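Long-range contact in genome polyprotein (Rhinovirus C, PDB 6KU8), which is a 3C cysteine protease that probably cleaves the viral polyprotein at specific sites: residues 29-43 against 150-164. Residues are numbered along the deposited sequence; the frame is centred on the assembly and turned at random.
Sequences NMLGIHDNCAVVPTH and CGGVIANTGNIVAIH. With AG7 (4-{2-(4-fluoro-benzyl)-6-methyl-5-[(5-methyl-isoxazole-3-carbonyl)-amino]-4-oxo-heptanoylamino}-5-(2-oxo-pyrrolidin-3-yl)-pentanoic acid ethyl ester), chain B.
Asn-29 N donates to Cys-150 O at 3.2 Å in an almost straight bond, while the axes of strands 37-41 and 159-164 come within 7.9 Å, their directions 48° apart. Asn-29 also hydrogen-bonds through its side chain. With CG anti to the backbone N (chi1 -179°), ND2 reaches Gly-151 O at 3.0 Å. This donor lies well above the carbonyl plane, though the oxygen is nearly in the amide plane of Asn-29. Gly-151 CA makes a CA-H...O contact with Asn-29 O. Pro-41 CG packs against Gly-151 N at 3.5 Å.

Val-39 and Ile-163 meet tip to tip, with Val-39 CG1 3.6 Å from Ile-163 CG2. Leu-31 crosses Val-153 at about a right angle and extends this apolar layer to Ile-160.

At the inhibitor end, Cys-150 SG lies at the edge of the His-43 ring, 3.6 Å from NE2. Pro-41 CB and the inhibitor cover opposite faces of that ring. His-43 ND1 hydrogen-bonds to Glu-74 OE2, consistent with the Cys-His-Glu triad of 3C proteases. His-164 NE2 donates to the inhibitor's lactam oxygen O18 at 2.9 Å, and its ND1 hydrogen-bonds to Tyr-141 OH.

The contact joins the two beta domains of this chymotrypsin-like fold. Strands 26-34 and 37-41 belong to the six-stranded barrel, flanked by strands 18-23 and 75-80. Hairpin 153-167 lies between strands 100-107 and 172-176 of the second sheet.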
ATOM      1  N   ASN A  29       0.588   2.539  -7.040  1.00 19.01           N
ATOM      2  CA  ASN A  29      -0.223   1.330  -6.998  1.00 16.94           C
ATOM      3  C   ASN A  29      -1.326   1.514  -5.966  1.00 21.73           C
ATOM      4  O   ASN A  29      -1.065   1.966  -4.848  1.00 19.03           O
ATOM      5  CB  ASN A  29       0.602   0.090  -6.656  1.00 13.88           C
ATOM      6  CG  ASN A  29      -0.238  -1.164  -6.645  1.00 17.47           C
ATOM      7  OD1 ASN A  29      -0.848  -1.520  -7.646  1.00 22.53           O
ATOM      8  ND2 ASN A  29      -0.276  -1.843  -5.508  1.00 18.18           N
ATOM      9  N   MET A  30      -2.550   1.160  -6.351  1.00 18.64           N
ATOM     10  CA  MET A  30      -3.706   1.173  -5.473  1.00 19.22           C
ATOM     11  C   MET A  30      -4.130  -0.263  -5.197  1.00 19.40           C
ATOM     12  O   MET A  30      -4.293  -1.060  -6.131  1.00 20.00           O
ATOM     13  CB  MET A  30      -4.862   1.959  -6.100  1.00 17.37           C
ATOM     14  CG  MET A  30      -6.103   2.092  -5.181  1.00 19.83           C
ATOM     15  SD  MET A  30      -7.595   2.640  -6.078  1.00 24.08           S
ATOM     16  CE  MET A  30      -8.189   1.060  -6.703  1.00 18.04           C
ATOM     17  N   LEU A  31      -4.303  -0.595  -3.920  1.00 18.79           N
ATOM     18  CA  LEU A  31      -4.637  -1.954  -3.499  1.00 19.41           C
ATOM     19  C   LEU A  31      -6.081  -1.981  -3.002  1.00 21.18           C
ATOM     20  O   LEU A  31      -6.390  -1.430  -1.943  1.00 20.71           O
ATOM     21  CB  LEU A  31      -3.684  -2.437  -2.408  1.00 18.58           C
ATOM     22  CG  LEU A  31      -4.139  -3.707  -1.681  1.00 22.70           C
ATOM     23  CD1 LEU A  31      -4.135  -4.889  -2.637  1.00 18.73           C
ATOM     24  CD2 LEU A  31      -3.235  -3.970  -0.477  1.00 20.66           C
ATOM     25  N   GLY A  32      -6.963  -2.640  -3.750  1.00 22.96           N
ATOM     26  CA  GLY A  32      -8.307  -2.869  -3.250  1.00 22.67           C
ATOM     27  C   GLY A  32      -8.292  -3.871  -2.109  1.00 22.39           C
ATOM     28  O   GLY A  32      -7.542  -4.852  -2.122  1.00 21.76           O
ATOM     29  N   ILE A  33      -9.128  -3.615  -1.101  1.00 20.51           N
ATOM     30  CA  ILE A  33      -9.170  -4.424   0.115  1.00 18.27           C
ATOM     31  C   ILE A  33     -10.452  -5.249   0.185  1.00 23.90           C
ATOM     32  O   ILE A  33     -10.421  -6.454   0.464  1.00 21.86           O
ATOM     33  CB  ILE A  33      -9.019  -3.541   1.376  1.00 17.82           C
ATOM     34  CG1 ILE A  33      -7.754  -2.667   1.326  1.00 19.43           C
ATOM     35  CG2 ILE A  33      -9.050  -4.406   2.645  1.00 20.25           C
ATOM     36  CD1 ILE A  33      -6.479  -3.406   1.525  1.00 19.81           C
ATOM     37  N   HIS A  34     -11.595  -4.611  -0.053  1.00 19.78           N
ATOM     38  CA  HIS A  34     -12.910  -5.238   0.053  1.00 21.43           C
ATOM     39  C   HIS A  34     -13.937  -4.225  -0.405  1.00 24.98           C
ATOM     40  O   HIS A  34     -13.709  -3.013  -0.299  1.00 23.60           O
ATOM     41  CB  HIS A  34     -13.223  -5.681   1.490  1.00 22.75           C
ATOM     42  CG  HIS A  34     -13.516  -4.537   2.417  1.00 23.25           C
ATOM     43  ND1 HIS A  34     -14.799  -4.133   2.723  1.00 25.36           N
ATOM     44  CD2 HIS A  34     -12.688  -3.697   3.086  1.00 21.17           C
ATOM     45  CE1 HIS A  34     -14.750  -3.105   3.553  1.00 23.12           C
ATOM     46  NE2 HIS A  34     -13.479  -2.816   3.784  1.00 23.78           N
ATOM     47  N   ASP A  35     -15.068  -4.733  -0.908  1.00 27.93           N
ATOM     48  CA  ASP A  35     -16.187  -3.902  -1.353  1.00 24.35           C
ATOM     49  C   ASP A  35     -15.641  -2.787  -2.250  1.00 23.61           C
ATOM     50  O   ASP A  35     -14.954  -3.077  -3.240  1.00 22.34           O
ATOM     51  CB  ASP A  35     -16.955  -3.462  -0.127  1.00 24.97           C
ATOM     52  CG  ASP A  35     -17.559  -4.635   0.613  1.00 28.13           C
ATOM     53  OD1 ASP A  35     -18.589  -5.142   0.126  1.00 28.08           O
ATOM     54  OD2 ASP A  35     -16.997  -5.067   1.648  1.00 25.76           O
ATOM     55  N   ASN A  36     -15.926  -1.521  -1.967  1.00 20.28           N
ATOM     56  CA  ASN A  36     -15.417  -0.409  -2.759  1.00 23.07           C
ATOM     57  C   ASN A  36     -14.298   0.334  -2.041  1.00 19.45           C
ATOM     58  O   ASN A  36     -14.066   1.510  -2.323  1.00 23.62           O
ATOM     59  CB  ASN A  36     -16.561   0.546  -3.104  1.00 22.01           C
ATOM     60  CG  ASN A  36     -17.223   1.123  -1.865  1.00 26.06           C
ATOM     61  OD1 ASN A  36     -17.307   0.468  -0.826  1.00 27.70           O
ATOM     62  ND2 ASN A  36     -17.670   2.375  -1.958  1.00 23.66           N
ATOM     63  N   CYS A  37     -13.611  -0.323  -1.106  1.00 22.17           N
ATOM     64  CA  CYS A  37     -12.611   0.325  -0.263  1.00 22.01           C
ATOM     65  C   CYS A  37     -11.209  -0.084  -0.703  1.00 21.38           C
ATOM     66  O   CYS A  37     -10.886  -1.277  -0.716  1.00 21.01           O
ATOM     67  CB  CYS A  37     -12.821  -0.030   1.208  1.00 26.20           C
ATOM     68  SG  CYS A  37     -11.580   0.707   2.304  1.00 26.77           S
ATOM     69  N   ALA A  38     -10.382   0.904  -1.039  1.00 18.21           N
ATOM     70  CA  ALA A  38      -9.002   0.689  -1.452  1.00 20.25           C
ATOM     71  C   ALA A  38      -8.053   1.456  -0.543  1.00 21.90           C
ATOM     72  O   ALA A  38      -8.443   2.350   0.210  1.00 23.05           O
ATOM     73  CB  ALA A  38      -8.756   1.111  -2.909  1.00 18.18           C
ATOM     74  N   VAL A  39      -6.783   1.104  -0.643  1.00 18.13           N
ATOM     75  CA  VAL A  39      -5.724   1.749   0.110  1.00 16.08           C
ATOM     76  C   VAL A  39      -4.767   2.413  -0.875  1.00 23.51           C
ATOM     77  O   VAL A  39      -4.493   1.878  -1.956  1.00 21.06           O
ATOM     78  CB  VAL A  39      -5.040   0.704   1.014  1.00 23.57           C
ATOM     79  CG1 VAL A  39      -3.581   0.510   0.699  1.00 28.64           C
ATOM     80  CG2 VAL A  39      -5.314   0.996   2.466  1.00 27.55           C
ATOM     81  N   VAL A  40      -4.339   3.626  -0.535  1.00 19.41           N
ATOM     82  CA  VAL A  40      -3.314   4.352  -1.286  1.00 17.81           C
ATOM     83  C   VAL A  40      -2.397   5.047  -0.306  1.00 21.85           C
ATOM     84  O   VAL A  40      -2.783   5.355   0.834  1.00 23.39           O
ATOM     85  CB  VAL A  40      -3.931   5.398  -2.229  1.00 19.82           C
ATOM     86  CG1 VAL A  40      -4.806   4.739  -3.286  1.00 31.69           C
ATOM     87  CG2 VAL A  40      -4.767   6.403  -1.423  1.00 20.58           C
ATOM     88  N   PRO A  41      -1.178   5.346  -0.720  1.00 21.97           N
ATOM     89  CA  PRO A  41      -0.297   6.106   0.168  1.00 22.35           C
ATOM     90  C   PRO A  41      -0.849   7.512   0.387  1.00 24.12           C
ATOM     91  O   PRO A  41      -1.337   8.161  -0.541  1.00 23.34           O
ATOM     92  CB  PRO A  41       1.044   6.108  -0.577  1.00 24.38           C
ATOM     93  CG  PRO A  41       0.936   4.889  -1.536  1.00 19.77           C
ATOM     94  CD  PRO A  41      -0.490   4.945  -1.965  1.00 19.44           C
ATOM     95  N   THR A  42      -0.794   7.968   1.639  1.00 22.12           N
ATOM     96  CA  THR A  42      -1.309   9.299   1.964  1.00 21.77           C
ATOM     97  C   THR A  42      -0.608  10.384   1.154  1.00 26.80           C
ATOM     98  O   THR A  42      -1.246  11.355   0.729  1.00 25.57           O
ATOM     99  CB  THR A  42      -1.162   9.576   3.459  1.00 22.37           C
ATOM    100  OG1 THR A  42      -1.949   8.630   4.187  1.00 23.33           O
ATOM    101  CG2 THR A  42      -1.646  10.997   3.800  1.00 23.63           C
ATOM    102  N   HIS A  43       0.701  10.237   0.916  1.00 26.26           N
ATOM    103  CA  HIS A  43       1.429  11.279   0.189  1.00 30.33           C
ATOM    104  C   HIS A  43       1.138  11.286  -1.309  1.00 30.83           C
ATOM    105  O   HIS A  43       1.701  12.122  -2.023  1.00 29.85           O
ATOM    106  CB  HIS A  43       2.936  11.148   0.431  1.00 34.52           C
ATOM    107  CG  HIS A  43       3.564   9.945  -0.215  1.00 47.22           C
ATOM    108  ND1 HIS A  43       3.849   8.785   0.480  1.00 47.57           N
ATOM    109  CD2 HIS A  43       3.969   9.726  -1.493  1.00 43.51           C
ATOM    110  CE1 HIS A  43       4.402   7.904  -0.340  1.00 40.04           C
ATOM    111  NE2 HIS A  43       4.490   8.452  -1.541  1.00 49.11           N
ATOM    112  N   CYS A 150       5.925   3.265  -4.829  1.00 16.86           N
ATOM    113  CA  CYS A 150       5.010   3.458  -3.716  1.00 16.99           C
ATOM    114  C   CYS A 150       3.642   2.868  -4.030  1.00 17.98           C
ATOM    115  O   CYS A 150       3.194   2.843  -5.182  1.00 19.58           O
ATOM    116  CB  CYS A 150       4.883   4.934  -3.356  1.00 25.86           C
ATOM    117  SG  CYS A 150       6.229   5.440  -2.260  1.00 29.87           S
ATOM    118  N   GLY A 151       2.967   2.428  -2.970  1.00 15.95           N
ATOM    119  CA  GLY A 151       1.749   1.674  -3.075  1.00 16.74           C
ATOM    120  C   GLY A 151       1.962   0.211  -3.356  1.00 16.66           C
ATOM    121  O   GLY A 151       1.056  -0.589  -3.103  1.00 19.23           O
ATOM    122  N   GLY A 152       3.139  -0.173  -3.845  1.00 17.16           N
ATOM    123  CA  GLY A 152       3.422  -1.574  -4.078  1.00 16.09           C
ATOM    124  C   GLY A 152       3.035  -2.398  -2.867  1.00 17.62           C
ATOM    125  O   GLY A 152       3.186  -1.937  -1.735  1.00 18.73           O
ATOM    126  N   VAL A 153       2.572  -3.591  -3.084  1.00 16.67           N
ATOM    127  CA  VAL A 153       2.184  -4.476  -2.029  1.00 19.62           C
ATOM    128  C   VAL A 153       3.378  -5.264  -1.465  1.00 20.31           C
ATOM    129  O   VAL A 153       4.171  -5.735  -2.198  1.00 18.60           O
ATOM    130  CB  VAL A 153       1.118  -5.480  -2.498  1.00 20.86           C
ATOM    131  CG1 VAL A 153       0.618  -6.279  -1.338  1.00 21.69           C
ATOM    132  CG2 VAL A 153      -0.040  -4.821  -3.217  1.00 18.94           C
ATOM    133  N   ILE A 154       3.490  -5.346  -0.153  1.00 20.00           N
ATOM    134  CA  ILE A 154       4.500  -6.158   0.491  1.00 18.74           C
ATOM    135  C   ILE A 154       3.750  -7.403   0.968  1.00 18.45           C
ATOM    136  O   ILE A 154       2.948  -7.313   1.852  1.00 16.22           O
ATOM    137  CB  ILE A 154       5.183  -5.458   1.661  1.00 30.00           C
ATOM    138  CG1 ILE A 154       5.830  -4.140   1.244  1.00 30.00           C
ATOM    139  CG2 ILE A 154       6.149  -6.402   2.345  1.00 30.00           C
ATOM    140  CD1 ILE A 154       6.842  -4.204   0.174  1.00 30.00           C
ATOM    141  N   ALA A 155       4.057  -8.532   0.354  1.00 18.16           N
ATOM    142  CA  ALA A 155       3.371  -9.780   0.616  1.00 19.69           C
ATOM    143  C   ALA A 155       4.024 -11.051   0.125  1.00 19.74           C
ATOM    144  O   ALA A 155       4.989 -11.001  -0.586  1.00 19.10           O
ATOM    145  CB  ALA A 155       2.013  -9.729  -0.036  1.00 18.20           C
ATOM    146  N   ASN A 156       3.489 -12.171   0.593  1.00 17.17           N
ATOM    147  CA  ASN A 156       3.830 -13.482   0.044  1.00 20.10           C
ATOM    148  C   ASN A 156       2.584 -14.349   0.197  1.00 18.95           C
ATOM    149  O   ASN A 156       1.522 -13.849   0.567  1.00 18.17           O
ATOM    150  CB  ASN A 156       5.089 -14.056   0.714  1.00 16.30           C
ATOM    151  CG  ASN A 156       4.912 -14.306   2.211  1.00 20.83           C
ATOM    152  OD1 ASN A 156       3.792 -14.395   2.712  1.00 18.63           O
ATOM    153  ND2 ASN A 156       6.025 -14.416   2.928  1.00 20.11           N
ATOM    154  N   THR A 157       2.691 -15.642  -0.095  1.00 20.64           N
ATOM    155  CA  THR A 157       1.488 -16.480  -0.114  1.00 19.01           C
ATOM    156  C   THR A 157       0.717 -16.379   1.202  1.00 18.47           C
ATOM    157  O   THR A 157       1.243 -16.701   2.275  1.00 20.31           O
ATOM    158  CB  THR A 157       1.863 -17.936  -0.411  1.00 24.34           C
ATOM    159  OG1 THR A 157       2.521 -17.998  -1.680  1.00 23.91           O
ATOM    160  CG2 THR A 157       0.611 -18.826  -0.468  1.00 19.58           C
ATOM    161  N   GLY A 158      -0.518 -15.878   1.117  1.00 18.70           N
ATOM    162  CA  GLY A 158      -1.410 -15.766   2.252  1.00 20.12           C
ATOM    163  C   GLY A 158      -1.142 -14.638   3.229  1.00 17.97           C
ATOM    164  O   GLY A 158      -1.861 -14.528   4.221  1.00 18.45           O
ATOM    165  N   ASN A 159      -0.137 -13.792   3.010  1.00 17.31           N
ATOM    166  CA  ASN A 159       0.177 -12.744   3.982  1.00 19.29           C
ATOM    167  C   ASN A 159       0.317 -11.412   3.255  1.00 19.46           C
ATOM    168  O   ASN A 159       1.249 -11.232   2.463  1.00 20.58           O
ATOM    169  CB  ASN A 159       1.461 -13.073   4.743  1.00 17.81           C
ATOM    170  CG  ASN A 159       1.416 -14.427   5.425  1.00 20.10           C
ATOM    171  OD1 ASN A 159       0.526 -14.692   6.209  1.00 18.03           O
ATOM    172  ND2 ASN A 159       2.409 -15.271   5.153  1.00 15.48           N
ATOM    173  N   ILE A 160      -0.591 -10.481   3.510  1.00 17.42           N
ATOM    174  CA  ILE A 160      -0.589  -9.177   2.839  1.00 16.05           C
ATOM    175  C   ILE A 160      -0.329  -8.138   3.923  1.00 14.21           C
ATOM    176  O   ILE A 160      -1.218  -7.827   4.725  1.00 17.22           O
ATOM    177  CB  ILE A 160      -1.899  -8.901   2.083  1.00 20.24           C
ATOM    178  CG1 ILE A 160      -2.204 -10.032   1.082  1.00 16.02           C
ATOM    179  CG2 ILE A 160      -1.813  -7.542   1.351  1.00 19.15           C
ATOM    180  CD1 ILE A 160      -3.603  -9.960   0.496  1.00 14.29           C
ATOM    181  N   VAL A 161       0.883  -7.601   3.946  1.00 17.14           N
ATOM    182  CA  VAL A 161       1.468  -7.130   5.186  1.00 16.44           C
ATOM    183  C   VAL A 161       1.765  -5.635   5.196  1.00 21.09           C
ATOM    184  O   VAL A 161       1.816  -5.038   6.287  1.00 19.15           O
ATOM    185  CB  VAL A 161       2.731  -7.973   5.465  1.00 26.15           C
ATOM    186  CG1 VAL A 161       4.009  -7.167   5.537  1.00 23.64           C
ATOM    187  CG2 VAL A 161       2.512  -8.934   6.629  1.00 25.01           C
ATOM    188  N   ALA A 162       1.912  -4.987   4.043  1.00 18.48           N
ATOM    189  CA  ALA A 162       2.183  -3.551   4.015  1.00 19.59           C
ATOM    190  C   ALA A 162       2.001  -3.039   2.593  1.00 18.64           C
ATOM    191  O   ALA A 162       1.919  -3.821   1.646  1.00 17.41           O
ATOM    192  CB  ALA A 162       3.602  -3.225   4.513  1.00 13.72           C
ATOM    193  N   ILE A 163       1.901  -1.713   2.459  1.00 17.21           N
ATOM    194  CA  ILE A 163       2.107  -1.042   1.182  1.00 16.62           C
ATOM    195  C   ILE A 163       3.381  -0.211   1.286  1.00 17.72           C
ATOM    196  O   ILE A 163       3.674   0.383   2.333  1.00 19.16           O
ATOM    197  CB  ILE A 163       0.898  -0.178   0.762  1.00 17.70           C
ATOM    198  CG1 ILE A 163       0.687   0.970   1.765  1.00 21.16           C
ATOM    199  CG2 ILE A 163      -0.347  -1.088   0.558  1.00 17.64           C
ATOM    200  CD1 ILE A 163      -0.330   2.019   1.305  1.00 22.55           C
ATOM    201  N   HIS A 164       4.145  -0.195   0.205  1.00 18.23           N
ATOM    202  CA  HIS A 164       5.419   0.500   0.196  1.00 16.89           C
ATOM    203  C   HIS A 164       5.199   2.006   0.216  1.00 19.91           C
ATOM    204  O   HIS A 164       4.405   2.528  -0.574  1.00 17.64           O
ATOM    205  CB  HIS A 164       6.223   0.120  -1.045  1.00 17.85           C
ATOM    206  CG  HIS A 164       7.578   0.730  -1.048  1.00 17.60           C
ATOM    207  ND1 HIS A 164       8.564   0.323  -0.178  1.00 18.99           N
ATOM    208  CD2 HIS A 164       8.085   1.780  -1.735  1.00 19.72           C
ATOM    209  CE1 HIS A 164       9.642   1.063  -0.365  1.00 17.61           C
ATOM    210  NE2 HIS A 164       9.373   1.961  -1.295  1.00 19.71           N
TER
HETATM  211  C01 AG7 B 501      10.645   9.422   0.658  1.00 56.87           C
HETATM  212  C02 AG7 B 501       9.423  10.193   0.191  1.00 55.13           C
HETATM  213  O03 AG7 B 501      10.851   8.257   0.468  1.00 39.03           O
HETATM  214  C04 AG7 B 501       8.222   9.332  -0.177  1.00 48.62           C
HETATM  215  C05 AG7 B 501       7.070  10.322  -0.184  1.00 52.58           C
HETATM  216  C06 AG7 B 501       6.581  10.600   1.246  1.00 47.89           C
HETATM  217  C07 AG7 B 501       6.280   9.545   2.093  1.00 46.71           C
HETATM  218  C08 AG7 B 501       5.841   9.791   3.383  1.00 48.30           C
HETATM  219  C09 AG7 B 501       5.704  11.096   3.842  1.00 47.91           C
HETATM  220  C10 AG7 B 501       6.005  12.157   2.999  1.00 49.60           C
HETATM  221  C11 AG7 B 501       6.445  11.911   1.703  1.00 49.69           C
HETATM  222  N12 AG7 B 501       8.248   7.354  -1.898  1.00 42.73           N
HETATM  223  C13 AG7 B 501       8.691   6.896  -3.227  1.00 41.63           C
HETATM  224  C14 AG7 B 501       9.504   5.645  -2.934  1.00 39.08           C
HETATM  225  C15 AG7 B 501      10.894   6.040  -2.305  1.00 34.68           C
HETATM  226  C16 AG7 B 501      11.860   4.749  -2.361  1.00 26.06           C
HETATM  227  N17 AG7 B 501      13.081   5.154  -2.673  1.00 30.82           N
HETATM  228  O18 AG7 B 501      11.521   3.634  -2.147  1.00 26.95           O
HETATM  229  C19 AG7 B 501       7.659   6.647  -4.334  1.00 46.90           C
HETATM  230  C20 AG7 B 501       6.461   7.599  -4.192  1.00 46.82           C
HETATM  231  C21 AG7 B 501       6.860   8.647  -5.205  1.00 50.79           C
HETATM  232  O22 AG7 B 501       6.622   9.999  -4.976  1.00 56.24           O
HETATM  233  O23 AG7 B 501       7.420   8.275  -6.178  1.00 49.99           O
HETATM  234  C47 AG7 B 501       8.556   8.727  -1.539  1.00 47.58           C
HETATM  235  O48 AG7 B 501       9.114   9.398  -2.340  1.00 46.28           O
HETATM  236  C50 AG7 B 501       7.120  10.789  -6.013  1.00 59.41           C
HETATM  237  C53 AG7 B 501       6.515  12.186  -5.883  1.00 58.23           C
HETATM  238  C57 AG7 B 501      11.589  10.344   1.406  1.00 62.42           C
HETATM  239  N58 AG7 B 501      12.611   9.582   2.014  1.00 63.63           N
HETATM  240  C59 AG7 B 501      13.113  10.024   3.268  1.00 73.33           C
HETATM  241  O60 AG7 B 501      12.754  10.976   3.887  1.00 77.20           O
HETATM  242  C78 AG7 B 501      12.277  11.314   0.444  1.00 64.57           C
HETATM  243  C81 AG7 B 501      13.082  12.405   1.161  1.00 66.68           C
HETATM  244  F1  AG7 B 501       5.274  11.329   5.122  1.00 48.64           F
HETATM  245  C82 AG7 B 501      13.182  10.523  -0.506  1.00 74.14           C
HETATM  246  C83 AG7 B 501      13.080   6.661  -2.869  1.00 34.72           C
HETATM  247  C84 AG7 B 501      11.524   7.005  -2.996  1.00 36.83           C
HETATM  248  C1  AG7 B 501      14.201   9.108   3.684  1.00 76.17           C